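Local coordinates for Cog5 (Kluyveromyces lactis, PDB 4U6U), which probably helps tether transport vesicles at the Golgi as a subunit of the conserved oligomeric Golgi complex, in which it pairs with Cog7, at residues A182-Q193 / S218-S226. The protein carries 7 engineered substitutions. Residues are numbered along the deposited sequence; the frame is centred on the assembly and turned at random.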
ATOM      1  N   ALA B 182      -3.145   3.069 -31.234  1.00131.86           N
ATOM      2  CA  ALA B 182      -3.372   4.050 -30.178  1.00127.55           C
ATOM      3  C   ALA B 182      -4.711   3.785 -29.466  1.00135.54           C
ATOM      4  O   ALA B 182      -4.829   3.941 -28.248  1.00140.10           O
ATOM      5  CB  ALA B 182      -3.339   5.448 -30.743  1.00118.38           C
ATOM      6  N   MET B 183      -5.722   3.403 -30.235  1.00133.79           N
ATOM      7  CA  MET B 183      -7.025   3.076 -29.672  1.00139.79           C
ATOM      8  C   MET B 183      -6.986   1.771 -28.879  1.00143.18           C
ATOM      9  O   MET B 183      -7.761   1.591 -27.934  1.00140.42           O
ATOM     10  CB  MET B 183      -8.073   3.008 -30.779  1.00155.18           C
ATOM     11  CG  MET B 183      -8.677   4.361 -31.110  1.00162.31           C
ATOM     12  SD  MET B 183      -9.787   4.911 -29.804  1.00144.95           S
ATOM     13  CE  MET B 183     -10.832   3.470 -29.653  1.00139.06           C
ATOM     14  N   GLU B 184      -6.091   0.866 -29.275  1.00146.68           N
ATOM     15  CA  GLU B 184      -5.862  -0.390 -28.551  1.00154.64           C
ATOM     16  C   GLU B 184      -5.557  -0.144 -27.078  1.00152.71           C
ATOM     17  O   GLU B 184      -6.170  -0.746 -26.194  1.00154.77           O
ATOM     18  CB  GLU B 184      -4.701  -1.163 -29.177  1.00155.40           C
ATOM     19  CG  GLU B 184      -4.976  -1.717 -30.550  1.00160.92           C
ATOM     20  CD  GLU B 184      -5.390  -3.161 -30.484  1.00170.38           C
ATOM     21  OE1 GLU B 184      -5.888  -3.695 -31.501  1.00174.52           O
ATOM     22  OE2 GLU B 184      -5.207  -3.757 -29.401  1.00174.73           O
ATOM     23  N   ASN B 185      -4.595   0.747 -26.841  1.00146.55           N
ATOM     24  CA  ASN B 185      -4.180   1.143 -25.502  1.00143.61           C
ATOM     25  C   ASN B 185      -5.258   1.986 -24.829  1.00135.30           C
ATOM     26  O   ASN B 185      -5.545   1.802 -23.643  1.00139.10           O
ATOM     27  CB  ASN B 185      -2.851   1.919 -25.547  1.00144.41           C
ATOM     28  CG  ASN B 185      -1.624   1.005 -25.615  1.00146.01           C
ATOM     29  OD1 ASN B 185      -1.733  -0.213 -25.770  1.00147.54           O
ATOM     30  ND2 ASN B 185      -0.448   1.604 -25.498  1.00144.74           N
ATOM     31  N   ARG B 186      -5.830   2.916 -25.597  1.00125.00           N
ATOM     32  CA  ARG B 186      -6.923   3.786 -25.143  1.00130.74           C
ATOM     33  C   ARG B 186      -8.032   2.971 -24.501  1.00134.13           C
ATOM     34  O   ARG B 186      -8.578   3.354 -23.460  1.00132.82           O
ATOM     35  CB  ARG B 186      -7.476   4.600 -26.321  1.00137.49           C
ATOM     36  CG  ARG B 186      -9.001   4.799 -26.374  1.00135.78           C
ATOM     37  CD  ARG B 186      -9.470   5.863 -25.373  1.00131.77           C
ATOM     38  NE  ARG B 186     -10.845   6.311 -25.604  1.00136.29           N
ATOM     39  CZ  ARG B 186     -11.935   5.554 -25.463  1.00137.50           C
ATOM     40  NH1 ARG B 186     -11.845   4.289 -25.067  1.00130.35           N
ATOM     41  NH2 ARG B 186     -13.132   6.077 -25.696  1.00141.47           N
ATOM     42  N   ASN B 187      -8.371   1.860 -25.153  1.00135.62           N
ATOM     43  CA  ASN B 187      -9.348   0.907 -24.640  1.00136.51           C
ATOM     44  C   ASN B 187      -8.872   0.197 -23.372  1.00132.60           C
ATOM     45  O   ASN B 187      -9.648   0.015 -22.432  1.00128.82           O
ATOM     46  CB  ASN B 187      -9.704  -0.116 -25.719  1.00134.22           C
ATOM     47  CG  ASN B 187     -10.703   0.429 -26.722  1.00133.03           C
ATOM     48  OD1 ASN B 187     -11.368   1.437 -26.463  1.00131.09           O
ATOM     49  ND2 ASN B 187     -10.821  -0.237 -27.869  1.00127.14           N
ATOM     50  N   SER B 188      -7.595  -0.193 -23.351  1.00135.25           N
ATOM     51  CA  SER B 188      -7.007  -0.862 -22.189  1.00131.62           C
ATOM     52  C   SER B 188      -7.083   0.043 -20.976  1.00130.21           C
ATOM     53  O   SER B 188      -7.241  -0.419 -19.852  1.00130.30           O
ATOM     54  CB  SER B 188      -5.548  -1.245 -22.454  1.00125.93           C
ATOM     55  OG  SER B 188      -5.436  -2.598 -22.858  1.00130.91           O
ATOM     56  N   ILE B 189      -6.968   1.341 -21.223  1.00126.67           N
ATOM     57  CA  ILE B 189      -7.059   2.348 -20.178  1.00127.02           C
ATOM     58  C   ILE B 189      -8.513   2.565 -19.772  1.00136.04           C
ATOM     59  O   ILE B 189      -8.814   2.815 -18.598  1.00140.19           O
ATOM     60  CB  ILE B 189      -6.407   3.666 -20.638  1.00121.33           C
ATOM     61  CG1 ILE B 189      -4.902   3.447 -20.776  1.00119.67           C
ATOM     62  CG2 ILE B 189      -6.680   4.804 -19.667  1.00112.86           C
ATOM     63  CD1 ILE B 189      -4.139   4.694 -21.005  1.00115.78           C
ATOM     64  N   LEU B 190      -9.412   2.442 -20.746  1.00145.77           N
ATOM     65  CA  LEU B 190     -10.844   2.571 -20.492  1.00152.11           C
ATOM     66  C   LEU B 190     -11.251   1.486 -19.509  1.00156.07           C
ATOM     67  O   LEU B 190     -11.969   1.744 -18.538  1.00152.42           O
ATOM     68  CB  LEU B 190     -11.639   2.471 -21.807  1.00146.60           C
ATOM     69  CG  LEU B 190     -13.172   2.569 -21.861  1.00140.70           C
ATOM     70  CD1 LEU B 190     -13.820   1.197 -21.747  1.00136.11           C
ATOM     71  CD2 LEU B 190     -13.715   3.509 -20.791  1.00139.63           C
ATOM     72  N   THR B 191     -10.762   0.274 -19.758  1.00158.75           N
ATOM     73  CA  THR B 191     -11.093  -0.865 -18.916  1.00159.52           C
ATOM     74  C   THR B 191     -10.276  -0.925 -17.619  1.00150.74           C
ATOM     75  O   THR B 191     -10.665  -1.631 -16.708  1.00146.24           O
ATOM     76  CB  THR B 191     -10.938  -2.214 -19.687  1.00148.43           C
ATOM     77  OG1 THR B 191      -9.552  -2.555 -19.818  1.00146.89           O
ATOM     78  CG2 THR B 191     -11.577  -2.136 -21.072  1.00144.35           C
ATOM     79  N   LEU B 192      -9.155  -0.207 -17.528  1.00143.04           N
ATOM     80  CA  LEU B 192      -8.381  -0.167 -16.275  1.00133.73           C
ATOM     81  C   LEU B 192      -9.022   0.727 -15.226  1.00142.27           C
ATOM     82  O   LEU B 192      -8.980   0.446 -14.025  1.00151.40           O
ATOM     83  CB  LEU B 192      -6.939   0.297 -16.513  1.00122.24           C
ATOM     84  CG  LEU B 192      -6.113   0.387 -15.215  1.00117.76           C
ATOM     85  CD1 LEU B 192      -6.011  -0.978 -14.558  1.00120.35           C
ATOM     86  CD2 LEU B 192      -4.722   0.973 -15.393  1.00105.70           C
ATOM     87  N   GLN B 193      -9.606   1.821 -15.681  1.00140.74           N
ATOM     88  CA  GLN B 193     -10.192   2.788 -14.773  1.00144.68           C
ATOM     89  C   GLN B 193     -11.547   2.324 -14.251  1.00157.04           C
ATOM     90  O   GLN B 193     -12.174   3.021 -13.457  1.00164.70           O
ATOM     91  CB  GLN B 193     -10.287   4.146 -15.465  1.00140.55           C
ATOM     92  CG  GLN B 193     -11.356   4.247 -16.514  1.00147.77           C
ATOM     93  CD  GLN B 193     -11.198   5.497 -17.358  1.00152.71           C
ATOM     94  OE1 GLN B 193     -10.235   6.251 -17.197  1.00148.52           O
ATOM     95  NE2 GLN B 193     -12.132   5.714 -18.279  1.00158.23           N
ATOM     96  N   SER B 218      -8.174  14.078 -14.578  1.00142.51           N
ATOM     97  CA  SER B 218      -9.621  13.988 -14.419  1.00146.22           C
ATOM     98  C   SER B 218     -10.093  12.573 -14.726  1.00150.45           C
ATOM     99  O   SER B 218     -10.953  12.030 -14.041  1.00156.54           O
ATOM    100  CB  SER B 218     -10.341  14.994 -15.325  1.00144.02           C
ATOM    101  OG  SER B 218     -10.339  14.566 -16.677  1.00145.61           O
ATOM    102  N   SER B 219      -9.535  11.989 -15.778  1.00150.21           N
ATOM    103  CA  SER B 219      -9.734  10.578 -16.078  1.00147.81           C
ATOM    104  C   SER B 219      -8.387  10.039 -16.529  1.00141.50           C
ATOM    105  O   SER B 219      -7.485  10.818 -16.840  1.00145.35           O
ATOM    106  CB  SER B 219     -10.822  10.357 -17.146  1.00142.83           C
ATOM    107  OG  SER B 219     -10.369  10.627 -18.462  1.00135.91           O
ATOM    108  N   LEU B 220      -8.230   8.721 -16.538  1.00130.10           N
ATOM    109  CA  LEU B 220      -6.999   8.140 -17.044  1.00119.76           C
ATOM    110  C   LEU B 220      -6.886   8.389 -18.540  1.00136.57           C
ATOM    111  O   LEU B 220      -5.801   8.691 -19.043  1.00146.49           O
ATOM    112  CB  LEU B 220      -6.927   6.650 -16.728  1.00117.47           C
ATOM    113  CG  LEU B 220      -6.880   6.310 -15.234  1.00117.34           C
ATOM    114  CD1 LEU B 220      -6.533   4.844 -15.016  1.00105.20           C
ATOM    115  CD2 LEU B 220      -5.883   7.212 -14.519  1.00111.36           C
ATOM    116  N   ILE B 221      -8.002   8.269 -19.251  1.00135.93           N
ATOM    117  CA  ILE B 221      -8.005   8.596 -20.673  1.00129.27           C
ATOM    118  C   ILE B 221      -7.551  10.034 -20.917  1.00131.90           C
ATOM    119  O   ILE B 221      -6.681  10.270 -21.755  1.00138.76           O
ATOM    120  CB  ILE B 221      -9.376   8.364 -21.311  1.00121.62           C
ATOM    121  CG1 ILE B 221      -9.505   6.898 -21.688  1.00107.36           C
ATOM    122  CG2 ILE B 221      -9.481   9.089 -22.621  1.00125.95           C
ATOM    123  CD1 ILE B 221      -9.903   6.043 -20.563  1.00115.59           C
ATOM    124  N   ASP B 222      -8.095  10.984 -20.161  1.00129.85           N
ATOM    125  CA  ASP B 222      -7.785  12.391 -20.400  1.00137.45           C
ATOM    126  C   ASP B 222      -6.292  12.696 -20.298  1.00133.89           C
ATOM    127  O   ASP B 222      -5.745  13.417 -21.132  1.00133.52           O
ATOM    128  CB  ASP B 222      -8.555  13.277 -19.431  1.00146.84           C
ATOM    129  CG  ASP B 222      -9.396  14.302 -20.145  1.00163.28           C
ATOM    130  OD1 ASP B 222      -9.602  14.145 -21.369  1.00158.26           O
ATOM    131  OD2 ASP B 222      -9.857  15.255 -19.486  1.00178.37           O
ATOM    132  N   GLN B 223      -5.624  12.146 -19.292  1.00127.14           N
ATOM    133  CA  GLN B 223      -4.201  12.390 -19.187  1.00121.02           C
ATOM    134  C   GLN B 223      -3.455  11.562 -20.209  1.00135.48           C
ATOM    135  O   GLN B 223      -2.413  11.985 -20.704  1.00147.37           O
ATOM    136  CB  GLN B 223      -3.683  12.104 -17.789  1.00100.85           C
ATOM    137  CG  GLN B 223      -3.293  13.384 -17.102  1.00112.48           C
ATOM    138  CD  GLN B 223      -1.796  13.644 -17.130  1.00118.19           C
ATOM    139  OE1 GLN B 223      -1.008  12.745 -17.421  1.00116.09           O
ATOM    140  NE2 GLN B 223      -1.395  14.876 -16.809  1.00123.77           N
ATOM    141  N   PHE B 224      -3.999  10.399 -20.555  1.00128.63           N
ATOM    142  CA  PHE B 224      -3.386   9.585 -21.599  1.00115.52           C
ATOM    143  C   PHE B 224      -3.298  10.324 -22.944  1.00114.29           C
ATOM    144  O   PHE B 224      -2.204  10.567 -23.451  1.00103.91           O
ATOM    145  CB  PHE B 224      -4.152   8.278 -21.762  1.00107.26           C
ATOM    146  CG  PHE B 224      -3.782   7.505 -22.998  1.00104.70           C
ATOM    147  CD1 PHE B 224      -2.614   6.753 -23.045  1.00100.73           C
ATOM    148  CD2 PHE B 224      -4.613   7.522 -24.116  1.00105.45           C
ATOM    149  CE1 PHE B 224      -2.280   6.023 -24.184  1.00 99.69           C
ATOM    150  CE2 PHE B 224      -4.291   6.802 -25.255  1.00106.07           C
ATOM    151  CZ  PHE B 224      -3.118   6.050 -25.290  1.00105.07           C
ATOM    152  N   TRP B 225      -4.438  10.704 -23.509  1.00118.30           N
ATOM    153  CA  TRP B 225      -4.434  11.410 -24.783  1.00119.11           C
ATOM    154  C   TRP B 225      -3.631  12.686 -24.710  1.00119.81           C
ATOM    155  O   TRP B 225      -2.790  12.929 -25.564  1.00114.21           O
ATOM    156  CB  TRP B 225      -5.851  11.729 -25.232  1.00125.34           C
ATOM    157  CG  TRP B 225      -6.583  10.542 -25.733  1.00130.30           C
ATOM    158  CD1 TRP B 225      -7.812  10.119 -25.333  1.00138.51           C
ATOM    159  CD2 TRP B 225      -6.148   9.621 -26.737  1.00125.18           C
ATOM    160  NE1 TRP B 225      -8.172   8.986 -26.017  1.00139.35           N
ATOM    161  CE2 TRP B 225      -7.163   8.658 -26.892  1.00128.94           C
ATOM    162  CE3 TRP B 225      -5.000   9.516 -27.531  1.00114.32           C
ATOM    163  CZ2 TRP B 225      -7.072   7.606 -27.799  1.00122.86           C
ATOM    164  CZ3 TRP B 225      -4.906   8.465 -28.433  1.00111.74           C
ATOM    165  CH2 TRP B 225      -5.937   7.525 -28.558  1.00117.87           C
ATOM    166  N   SER B 226      -3.883  13.488 -23.680  1.00127.22           N
ATOM    167  CA  SER B 226      -3.192  14.758 -23.530  1.00128.75           C
ATOM    168  C   SER B 226      -1.692  14.580 -23.668  1.00132.05           C
ATOM    169  O   SER B 226      -1.043  15.325 -24.394  1.00140.58           O
ATOM    170  CB  SER B 226      -3.509  15.408 -22.193  1.00129.97           C
ATOM    171  OG  SER B 226      -2.780  16.616 -22.065  1.00134.39           O
TER
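Phe224 acts as a knob in a hole formed by Ala182, Asn185, Arg186 and Ile189, within a buried, nearly antiparallel helix-helix contact in the C-terminal helical region of Cog5. The evidence is an axis separation of 9.6 Å with an angle of 155° between segments 182-192 and 220-226, and a closest CA pair, Ile189 and Ile221, 6.3 Å apart. With CG anti to the backbone N (chi1 168°), Phe224 carries its ring into the hole: CZ reaches Asn185 CB, while Ile189 CD1 lies 3.3 Å from Phe224 CD1. The other branch of Ile189, CG2, touches Leu220 CB and Ile221 CD1, which spreads this one side chain over three partners.

Trp225 extends the packing toward Ala182. The Arg186 side chain crosses that of Trp225 at about a right angle, along the CZ2 and NE1 rim: Arg186 CB is 3.4 Å from Trp225 CZ2, Arg186 CD meets Trp225 NE1, and the guanidinium and ring planes are clearly tilted. Phe224 CE2 lies over one face of the indole, near its rim. Replacing Trp225 with an alanine would remove the indole, and the aliphatic part of Arg186 would probably lose its neighbour along that rim and the Phe224 ring its cover at one edge. The charged end of Arg186 has its own mate, since NE forms a salt bridge with Glu277.

At the opposite end, Gln193 OE1 accepts a weak bond from Leu220 N at 3.2 Å, with an N-H...O angle of 133°. Ser219, at the N-cap of helix 220-241, accepts the Asp222 N-H through OG in a fairly straight capping bond.

Helix 277-284 borders the pair through Ile221 and Trp225, whereas helix 143-167 meets Ala182, Asn185 and Phe224; Leu208 of helix 207-213 touches both Gln193 and Leu220.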